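Local atomic coordinates of peptidase M3B, oligoendopeptidase F (Enterococcus faecium, PDB entry 2QR4), a protein that probably hydrolyses peptide bonds within short peptides, as a zinc-dependent oligoendopeptidase of family M3. Residues E172-S177 against G182-S187; N403-T408 against N426-G431; S34-A39 against Q105-E110. One frame throughout, in Å; residues are numbered along the deposited sequence.

Contact 1: E172-S177 against G182-S187; sequences EIVQLS and GQLLES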
loop_
_atom_site.group_PDB
_atom_site.type_symbol
_atom_site.label_atom_id
_atom_site.label_comp_id
_atom_site.label_asym_id
_atom_site.label_seq_id
_atom_site.Cartn_x
_atom_site.Cartn_y
_atom_site.Cartn_z
ATOM N N GLU A 172 -16.260 16.262 32.214
ATOM C CA GLU A 172 -16.633 14.877 31.949
ATOM C C GLU A 172 -15.694 14.168 30.943
ATOM O O GLU A 172 -15.100 14.797 30.053
ATOM C CB GLU A 172 -18.100 14.809 31.490
ATOM C CG GLU A 172 -18.345 14.963 29.976
ATOM C CD GLU A 172 -17.913 16.312 29.402
ATOM O OE1 GLU A 172 -17.375 17.157 30.151
ATOM O OE2 GLU A 172 -18.114 16.526 28.186
ATOM N N ILE A 173 -15.566 12.856 31.100
ATOM C CA ILE A 173 -14.777 12.028 30.188
ATOM C C ILE A 173 -15.297 12.176 28.773
ATOM O O ILE A 173 -16.478 11.947 28.527
ATOM C CB ILE A 173 -14.888 10.551 30.559
ATOM C CG1 ILE A 173 -14.328 10.307 31.961
ATOM C CG2 ILE A 173 -14.176 9.682 29.537
ATOM C CD1 ILE A 173 -14.684 8.954 32.523
ATOM N N VAL A 174 -14.426 12.573 27.848
ATOM C CA VAL A 174 -14.804 12.659 26.432
ATOM C C VAL A 174 -13.903 11.795 25.564
ATOM O O VAL A 174 -12.685 11.844 25.680
ATOM C CB VAL A 174 -14.755 14.116 25.897
ATOM C CG1 VAL A 174 -15.039 14.153 24.404
ATOM C CG2 VAL A 174 -15.749 14.989 26.639
ATOM N N GLN A 175 -14.518 11.008 24.691
ATOM C CA GLN A 175 -13.793 10.197 23.730
ATOM C C GLN A 175 -13.404 11.033 22.517
ATOM O O GLN A 175 -14.268 11.560 21.822
ATOM C CB GLN A 175 -14.672 9.030 23.277
ATOM C CG GLN A 175 -14.105 8.241 22.114
ATOM C CD GLN A 175 -13.026 7.276 22.553
ATOM O OE1 GLN A 175 -13.308 6.246 23.161
ATOM N NE2 GLN A 175 -11.776 7.609 22.249
ATOM N N LEU A 176 -12.104 11.159 22.266
ATOM C CA LEU A 176 -11.623 11.825 21.059
ATOM C C LEU A 176 -11.933 10.989 19.824
ATOM O O LEU A 176 -11.937 9.748 19.880
ATOM C CB LEU A 176 -10.114 12.034 21.135
ATOM C CG LEU A 176 -9.458 13.392 21.330
ATOM C CD1 LEU A 176 -10.351 14.387 22.018
ATOM C CD2 LEU A 176 -8.186 13.161 22.116
ATOM N N SER A 177 -12.148 11.676 18.708
ATOM C CA SER A 177 -12.488 11.046 17.445
ATOM C C SER A 177 -12.467 12.122 16.378
ATOM O O SER A 177 -12.448 13.306 16.700
ATOM C CB SER A 177 -13.897 10.448 17.509
ATOM O OG SER A 177 -14.841 11.489 17.507
ATOM N N GLY A 182 -12.592 18.732 15.784
ATOM C CA GLY A 182 -12.808 20.124 15.378
ATOM C C GLY A 182 -13.600 20.970 16.359
ATOM O O GLY A 182 -13.286 22.134 16.569
ATOM N N GLN A 183 -14.638 20.400 16.960
ATOM C CA GLN A 183 -15.408 21.133 17.962
ATOM C C GLN A 183 -14.490 21.471 19.107
ATOM O O GLN A 183 -14.483 22.598 19.599
ATOM C CB GLN A 183 -16.549 20.293 18.540
ATOM C CG GLN A 183 -17.674 19.935 17.594
ATOM C CD GLN A 183 -18.842 19.310 18.349
ATOM O OE1 GLN A 183 -18.639 18.499 19.260
ATOM N NE2 GLN A 183 -20.067 19.700 17.989
ATOM N N LEU A 184 -13.733 20.465 19.546
ATOM C CA LEU A 184 -12.866 20.609 20.704
ATOM C C LEU A 184 -11.740 21.618 20.458
ATOM O O LEU A 184 -11.355 22.339 21.372
ATOM C CB LEU A 184 -12.321 19.259 21.152
ATOM C CG LEU A 184 -13.370 18.274 21.677
ATOM C CD1 LEU A 184 -12.734 16.928 21.906
ATOM C CD2 LEU A 184 -13.995 18.753 22.946
ATOM N N LEU A 185 -11.235 21.693 19.225
ATOM C CA LEU A 185 -10.207 22.688 18.901
ATOM C C LEU A 185 -10.743 24.121 18.911
ATOM O O LEU A 185 -9.964 25.072 18.894
ATOM C CB LEU A 185 -9.505 22.373 17.570
ATOM C CG LEU A 185 -8.152 21.680 17.727
ATOM C CD1 LEU A 185 -7.081 22.645 18.190
ATOM C CD2 LEU A 185 -8.267 20.572 18.735
ATOM N N GLU A 186 -12.064 24.276 18.958
ATOM C CA GLU A 186 -12.672 25.606 18.911
ATOM C C GLU A 186 -13.120 26.060 20.281
ATOM O O GLU A 186 -13.572 27.184 20.452
ATOM C CB GLU A 186 -13.871 25.621 17.967
ATOM C CG GLU A 186 -13.513 25.380 16.497
ATOM C CD GLU A 186 -14.744 25.265 15.600
ATOM O OE1 GLU A 186 -15.881 25.332 16.123
ATOM O OE2 GLU A 186 -14.572 25.101 14.373
ATOM N N SER A 187 -13.000 25.175 21.258
ATOM C CA SER A 187 -13.524 25.443 22.586
ATOM C C SER A 187 -12.889 26.695 23.189
ATOM O O SER A 187 -11.717 26.995 22.946
ATOM C CB SER A 187 -13.282 24.229 23.489
ATOM O OG SER A 187 -13.413 24.583 24.854
#

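Contact 2: N403-T408 against N426-G431; sequences NENILT and NHYLDG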
loop_
_atom_site.group_PDB
_atom_site.type_symbol
_atom_site.label_atom_id
_atom_site.label_comp_id
_atom_site.label_asym_id
_atom_site.label_seq_id
_atom_site.Cartn_x
_atom_site.Cartn_y
_atom_site.Cartn_z
ATOM N N ASN A 403 -19.118 35.823 -4.790
ATOM C CA ASN A 403 -20.312 36.345 -4.127
ATOM C C ASN A 403 -20.050 36.737 -2.666
ATOM O O ASN A 403 -20.452 37.806 -2.224
ATOM C CB ASN A 403 -21.457 35.334 -4.232
ATOM C CG ASN A 403 -22.168 35.391 -5.584
ATOM O OD1 ASN A 403 -21.796 36.160 -6.467
ATOM N ND2 ASN A 403 -23.208 34.584 -5.739
ATOM N N GLU A 404 -19.356 35.874 -1.933
ATOM C CA GLU A 404 -18.959 36.162 -0.561
ATOM C C GLU A 404 -18.103 37.430 -0.501
ATOM O O GLU A 404 -18.286 38.295 0.376
ATOM C CB GLU A 404 -18.186 34.982 0.028
ATOM C CG GLU A 404 -19.043 33.951 0.762
ATOM C CD GLU A 404 -18.198 32.970 1.592
ATOM O OE1 GLU A 404 -17.140 32.518 1.095
ATOM O OE2 GLU A 404 -18.590 32.653 2.741
ATOM N N ASN A 405 -17.171 37.536 -1.444
ATOM C CA ASN A 405 -16.341 38.732 -1.570
ATOM C C ASN A 405 -17.180 39.983 -1.721
ATOM O O ASN A 405 -16.894 41.011 -1.106
ATOM C CB ASN A 405 -15.358 38.600 -2.738
ATOM C CG ASN A 405 -14.176 37.693 -2.398
ATOM O OD1 ASN A 405 -13.861 37.496 -1.228
ATOM N ND2 ASN A 405 -13.526 37.135 -3.418
ATOM N N ILE A 406 -18.234 39.878 -2.526
ATOM C CA ILE A 406 -19.083 41.013 -2.807
ATOM C C ILE A 406 -19.927 41.372 -1.587
ATOM O O ILE A 406 -20.159 42.548 -1.317
ATOM C CB ILE A 406 -19.940 40.762 -4.058
ATOM C CG1 ILE A 406 -19.045 40.751 -5.302
ATOM C CG2 ILE A 406 -21.014 41.830 -4.213
ATOM C CD1 ILE A 406 -19.791 40.387 -6.583
ATOM N N LEU A 407 -20.352 40.367 -0.827
ATOM C CA LEU A 407 -21.085 40.629 0.421
ATOM C C LEU A 407 -20.187 41.220 1.510
ATOM O O LEU A 407 -20.600 42.122 2.238
ATOM C CB LEU A 407 -21.754 39.362 0.952
ATOM C CG LEU A 407 -22.154 39.470 2.426
ATOM C CD1 LEU A 407 -23.427 40.300 2.587
ATOM C CD2 LEU A 407 -22.313 38.100 3.046
ATOM N N THR A 408 -18.964 40.708 1.626
ATOM C CA THR A 408 -18.001 41.288 2.562
ATOM C C THR A 408 -17.770 42.771 2.294
ATOM O O THR A 408 -17.859 43.597 3.198
ATOM C CB THR A 408 -16.655 40.591 2.496
ATOM O OG1 THR A 408 -16.814 39.220 2.882
ATOM C CG2 THR A 408 -15.659 41.290 3.422
ATOM N N ASN A 426 -12.257 40.203 10.444
ATOM C CA ASN A 426 -11.575 38.993 10.893
ATOM C C ASN A 426 -12.095 37.703 10.235
ATOM O O ASN A 426 -11.329 36.787 9.959
ATOM C CB ASN A 426 -11.614 38.890 12.415
ATOM C CG ASN A 426 -10.891 37.678 12.925
ATOM O OD1 ASN A 426 -11.518 36.683 13.267
ATOM N ND2 ASN A 426 -9.559 37.739 12.964
ATOM N N HIS A 427 -13.391 37.647 9.976
ATOM C CA HIS A 427 -13.983 36.546 9.233
ATOM C C HIS A 427 -13.289 36.404 7.872
ATOM O O HIS A 427 -12.940 35.295 7.462
ATOM C CB HIS A 427 -15.488 36.795 9.076
ATOM C CG HIS A 427 -16.181 35.868 8.121
ATOM N ND1 HIS A 427 -16.612 34.607 8.482
ATOM C CD2 HIS A 427 -16.557 36.039 6.831
ATOM C CE1 HIS A 427 -17.212 34.037 7.452
ATOM N NE2 HIS A 427 -17.194 34.886 6.437
ATOM N N TYR A 428 -13.079 37.530 7.186
ATOM C CA TYR A 428 -12.367 37.533 5.902
ATOM C C TYR A 428 -10.896 37.102 6.052
ATOM O O TYR A 428 -10.396 36.296 5.262
ATOM C CB TYR A 428 -12.424 38.913 5.220
ATOM C CG TYR A 428 -11.561 38.976 3.969
ATOM C CD1 TYR A 428 -12.019 38.447 2.759
ATOM C CD2 TYR A 428 -10.270 39.528 4.003
ATOM C CE1 TYR A 428 -11.235 38.473 1.621
ATOM C CE2 TYR A 428 -9.469 39.568 2.853
ATOM C CZ TYR A 428 -9.959 39.032 1.674
ATOM O OH TYR A 428 -9.195 39.056 0.536
ATOM N N LEU A 429 -10.198 37.643 7.050
ATOM C CA LEU A 429 -8.765 37.354 7.172
ATOM C C LEU A 429 -8.603 35.891 7.511
ATOM O O LEU A 429 -7.659 35.237 7.073
ATOM C CB LEU A 429 -8.087 38.250 8.216
ATOM C CG LEU A 429 -8.181 39.760 7.943
ATOM C CD1 LEU A 429 -7.885 40.562 9.195
ATOM C CD2 LEU A 429 -7.254 40.157 6.813
ATOM N N ASP A 430 -9.566 35.376 8.263
ATOM C CA ASP A 430 -9.541 34.001 8.687
ATOM C C ASP A 430 -9.724 33.024 7.520
ATOM O O ASP A 430 -8.948 32.070 7.365
ATOM C CB ASP A 430 -10.596 33.776 9.755
ATOM C CG ASP A 430 -10.466 32.437 10.408
ATOM O OD1 ASP A 430 -9.371 32.154 10.949
ATOM O OD2 ASP A 430 -11.456 31.675 10.372
ATOM N N GLY A 431 -10.744 33.261 6.700
ATOM C CA GLY A 431 -10.952 32.465 5.494
ATOM C C GLY A 431 -9.722 32.524 4.602
ATOM O O GLY A 431 -9.326 31.518 4.015
#

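Contact 3: S34-A39 against Q105-E110; sequences SQFLNA and QYFKEE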
loop_
_atom_site.group_PDB
_atom_site.type_symbol
_atom_site.label_atom_id
_atom_site.label_comp_id
_atom_site.label_asym_id
_atom_site.label_seq_id
_atom_site.Cartn_x
_atom_site.Cartn_y
_atom_site.Cartn_z
ATOM N N SER A 34 -16.656 5.901 -40.133
ATOM C CA SER A 34 -17.765 5.196 -39.510
ATOM C C SER A 34 -17.255 4.282 -38.399
ATOM O O SER A 34 -17.725 4.348 -37.268
ATOM C CB SER A 34 -18.516 4.394 -40.583
ATOM O OG SER A 34 -19.647 3.733 -40.058
ATOM N N GLN A 35 -16.268 3.453 -38.720
ATOM C CA GLN A 35 -15.734 2.494 -37.770
ATOM C C GLN A 35 -15.056 3.219 -36.631
ATOM O O GLN A 35 -15.049 2.746 -35.490
ATOM C CB GLN A 35 -14.737 1.566 -38.453
ATOM C CG GLN A 35 -15.371 0.550 -39.390
ATOM C CD GLN A 35 -15.645 1.104 -40.784
ATOM O OE1 GLN A 35 -15.598 2.316 -41.018
ATOM N NE2 GLN A 35 -15.933 0.208 -41.721
ATOM N N PHE A 36 -14.490 4.375 -36.959
ATOM C CA PHE A 36 -13.789 5.209 -35.995
ATOM C C PHE A 36 -14.809 5.776 -35.007
ATOM O O PHE A 36 -14.603 5.745 -33.798
ATOM C CB PHE A 36 -13.068 6.333 -36.743
ATOM C CG PHE A 36 -12.178 7.178 -35.883
ATOM C CD1 PHE A 36 -10.946 6.709 -35.466
ATOM C CD2 PHE A 36 -12.554 8.467 -35.535
ATOM C CE1 PHE A 36 -10.110 7.501 -34.677
ATOM C CE2 PHE A 36 -11.727 9.261 -34.744
ATOM C CZ PHE A 36 -10.505 8.778 -34.314
ATOM N N LEU A 37 -15.923 6.264 -35.541
ATOM C CA LEU A 37 -17.013 6.792 -34.734
ATOM C C LEU A 37 -17.579 5.714 -33.832
ATOM O O LEU A 37 -17.807 5.948 -32.649
ATOM C CB LEU A 37 -18.125 7.359 -35.637
ATOM C CG LEU A 37 -19.372 7.937 -34.952
ATOM C CD1 LEU A 37 -19.014 9.012 -33.939
ATOM C CD2 LEU A 37 -20.358 8.487 -35.970
ATOM N N ASN A 38 -17.804 4.528 -34.390
ATOM C CA ASN A 38 -18.394 3.445 -33.613
ATOM C C ASN A 38 -17.495 3.022 -32.451
ATOM O O ASN A 38 -17.974 2.750 -31.354
ATOM C CB ASN A 38 -18.755 2.254 -34.513
ATOM C CG ASN A 38 -19.802 2.616 -35.557
ATOM O OD1 ASN A 38 -20.696 3.418 -35.299
ATOM N ND2 ASN A 38 -19.684 2.035 -36.745
ATOM N N ALA A 39 -16.190 2.987 -32.689
ATOM C CA ALA A 39 -15.229 2.672 -31.631
ATOM C C ALA A 39 -15.264 3.698 -30.494
ATOM O O ALA A 39 -15.321 3.339 -29.321
ATOM C CB ALA A 39 -13.811 2.556 -32.209
ATOM N N GLN A 105 -9.491 14.173 -41.192
ATOM C CA GLN A 105 -10.079 13.807 -42.475
ATOM C C GLN A 105 -11.362 13.009 -42.240
ATOM O O GLN A 105 -12.327 13.118 -43.003
ATOM C CB GLN A 105 -9.078 13.013 -43.321
ATOM C CG GLN A 105 -9.524 12.749 -44.755
ATOM C CD GLN A 105 -10.216 13.944 -45.389
ATOM O OE1 GLN A 105 -11.280 13.804 -45.989
ATOM N NE2 GLN A 105 -9.621 15.129 -45.246
ATOM N N TYR A 106 -11.364 12.214 -41.170
ATOM C CA TYR A 106 -12.545 11.469 -40.742
ATOM C C TYR A 106 -13.650 12.428 -40.305
ATOM O O TYR A 106 -14.835 12.160 -40.500
ATOM C CB TYR A 106 -12.202 10.564 -39.559
ATOM C CG TYR A 106 -11.565 9.229 -39.883
ATOM C CD1 TYR A 106 -11.645 8.667 -41.155
ATOM C CD2 TYR A 106 -10.922 8.503 -38.884
ATOM C CE1 TYR A 106 -11.068 7.424 -41.424
ATOM C CE2 TYR A 106 -10.351 7.268 -39.140
ATOM C CZ TYR A 106 -10.427 6.729 -40.403
ATOM O OH TYR A 106 -9.849 5.498 -40.623
ATOM N N PHE A 107 -13.251 13.537 -39.688
ATOM C CA PHE A 107 -14.197 14.549 -39.221
ATOM C C PHE A 107 -14.916 15.270 -40.360
ATOM O O PHE A 107 -16.085 15.627 -40.225
ATOM C CB PHE A 107 -13.504 15.550 -38.294
ATOM C CG PHE A 107 -13.346 15.049 -36.883
ATOM C CD1 PHE A 107 -12.534 13.967 -36.605
ATOM C CD2 PHE A 107 -14.016 15.656 -35.837
ATOM C CE1 PHE A 107 -12.391 13.502 -35.302
ATOM C CE2 PHE A 107 -13.880 15.195 -34.541
ATOM C CZ PHE A 107 -13.070 14.120 -34.272
ATOM N N LYS A 108 -14.223 15.489 -41.473
ATOM C CA LYS A 108 -14.868 16.062 -42.646
ATOM C C LYS A 108 -15.925 15.097 -43.161
ATOM O O LYS A 108 -17.021 15.506 -43.540
ATOM C CB LYS A 108 -13.855 16.351 -43.755
ATOM C CG LYS A 108 -13.096 17.660 -43.602
ATOM C CD LYS A 108 -12.582 18.144 -44.950
ATOM C CE LYS A 108 -13.723 18.227 -45.961
ATOM N NZ LYS A 108 -13.277 18.744 -47.282
ATOM N N GLU A 109 -15.589 13.810 -43.164
ATOM C CA GLU A 109 -16.467 12.782 -43.725
ATOM C C GLU A 109 -17.692 12.500 -42.854
ATOM O O GLU A 109 -18.753 12.159 -43.367
ATOM C CB GLU A 109 -15.687 11.483 -43.970
ATOM C CG GLU A 109 -14.362 11.687 -44.692
ATOM C CD GLU A 109 -13.682 10.387 -45.086
ATOM O OE1 GLU A 109 -13.022 10.378 -46.149
ATOM O OE2 GLU A 109 -13.805 9.383 -44.346
ATOM N N GLU A 110 -17.542 12.635 -41.540
ATOM C CA GLU A 110 -18.620 12.284 -40.617
ATOM C C GLU A 110 -18.836 13.336 -39.532
ATOM O O GLU A 110 -18.315 13.209 -38.426
ATOM C CB GLU A 110 -18.366 10.905 -39.987
ATOM C CG GLU A 110 -19.396 10.480 -38.945
ATOM C CD GLU A 110 -20.840 10.578 -39.439
ATOM O OE1 GLU A 110 -21.521 9.535 -39.492
ATOM O OE2 GLU A 110 -21.296 11.690 -39.767
#

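Contact 1: E172-S177 against G182-S187
Leu176 and Leu184 meet through methyl groups, CD1 of Leu176 lying 3.5 Å from CD1 of Leu184, with the two side chains slanting past each other. A second, looser point has Val174 CG1 4.4 Å from the same Leu184 CD1, and one methyl therefore meets Val174 of the strand and Leu176 just past it. Leu184 holds its CG beside the backbone N and anti to the carbonyl carbon (chi1 -65°), a setting that sends CD1 off helix 178-185 to the strand. The polar bonds run within each segment or to other parts of the chain, none between the two segments. Gln175 NE2 gives a hydrogen bond of 3.2 Å to Leu176 O, on a lone pair in the carbonyl plane. Ser177 OG, at the N-cap position, makes a weak bond with Val180 N of the helix it starts. Backbone bonds of Val174 with Ile166 and of Leu176 with Pro164 tie 172-177 to the chain around strand 165-167, its partner in a two-stranded antiparallel hairpin, while Ala196 of helix 190-206 touches both leucines. The join thus depends on methyl contact alone, and the hydrogen bonds belong to the hairpin and the helix separately.

Contact 2: N403-T408 against N426-G431
The ring of Tyr428 meets the amide of Asn405 at its edge: OD1 lies near the ring plane, 4.0 Å from Tyr428 CE1, and the amide and ring planes stand 62° apart. The same ring has a cation-pi partner in Arg569 of helix 557-579. Tyr428 reaches Asn405 because its CG is anti to the backbone N (chi1 174°), which carries the ring off helix 418-454 toward the facing helix. At the root of the ring, Thr408 CG2 packs loosely on Tyr428 CB at 4.4 Å. The hydroxyl of Thr408 is turned back on its own helix: OG1 bonds to Glu404 O at 3.0 Å from above the carbonyl plane. That oxygen also accepts from Thr408 N at 2.8 Å, so two donors of one residue share it. Glu404 OE2 and His427 NE2 are 4.5 Å apart and not in contact. Phe365 touches Glu404, Thr408 and His427 from helix 361-379, which carries the HExxH sequence expected to bind zinc in this family. Helices 394-414 and 418-454 pack here with that helix through Phe365 and with helix 557-579 through Arg569 and Met565, and helix 503-520 places Ala512 and Ala516 on Asn405.

Contact 3: S34-A39 against Q105-E110
The hydroxyl of Tyr106, whose ring packs on Phe36, is gripped outside the two segments: OH makes a hydrogen bond to Leu29 O and a weak one with Gly32 N, just before helix 33-63. This is helix-to-helix packing in the all-helical N-terminal part of the chain, between the start of helix 33-63 and the last turn of helix 100-109. With its far end tied, the Tyr106 ring lies against Phe36. Tyr106 CD2 sits 3.5 Å from Phe36 CG, over one face of the phenyl ring and offset toward its rim, and Tyr106 CE2 is 3.7 Å from Phe36 CB. The ring centroids are 5.1 Å apart and the planes are inclined at 43°. Phe36 comes off its helix with CG anti to the backbone N (chi1 -173°), which brings the ring across to the tyrosine. Phe107 extends the aromatic cluster from the same helix as Tyr106: its CE1 is 4.3 Å from Phe36 CE2, and its own ring meets Trp104 edge-to-face. Leu113, in the loop after helix 100-109, touches both Phe36 and Leu37. Glu110, where the chain leaves helical geometry, still closes the helix with a backbone bond of 2.9 Å from Glu110 N to Tyr106 O. Its carboxylate takes a hydrogen bond from Lys112 N at OE2. The side chain bends at chi2 (52°) and crosses Leu37 at about a right angle, its CG 3.7 Å from Leu37 CD2 and its OE1 3.9 Å from the same methyl.

The three contacts share no helix or strand and never touch. Contact 2 lies nearest the middle, its centre about 20 Å from that of the chain, while the centre of contact 3 sits about 37 Å out, on the opposite side from contact 1; contacts 1 and 3 are about 61 Å apart, centre to centre. All three are mostly buried where they touch, whatever their distance from the middle. Their chemistry differs: contact 1 is aliphatic and joins a hairpin to a helix, contact 2 pairs polar and aromatic groups among the helices of the presumed zinc region, and contact 3 is chiefly aromatic, with an acidic side chain lying across a leucine, between N-terminal helices.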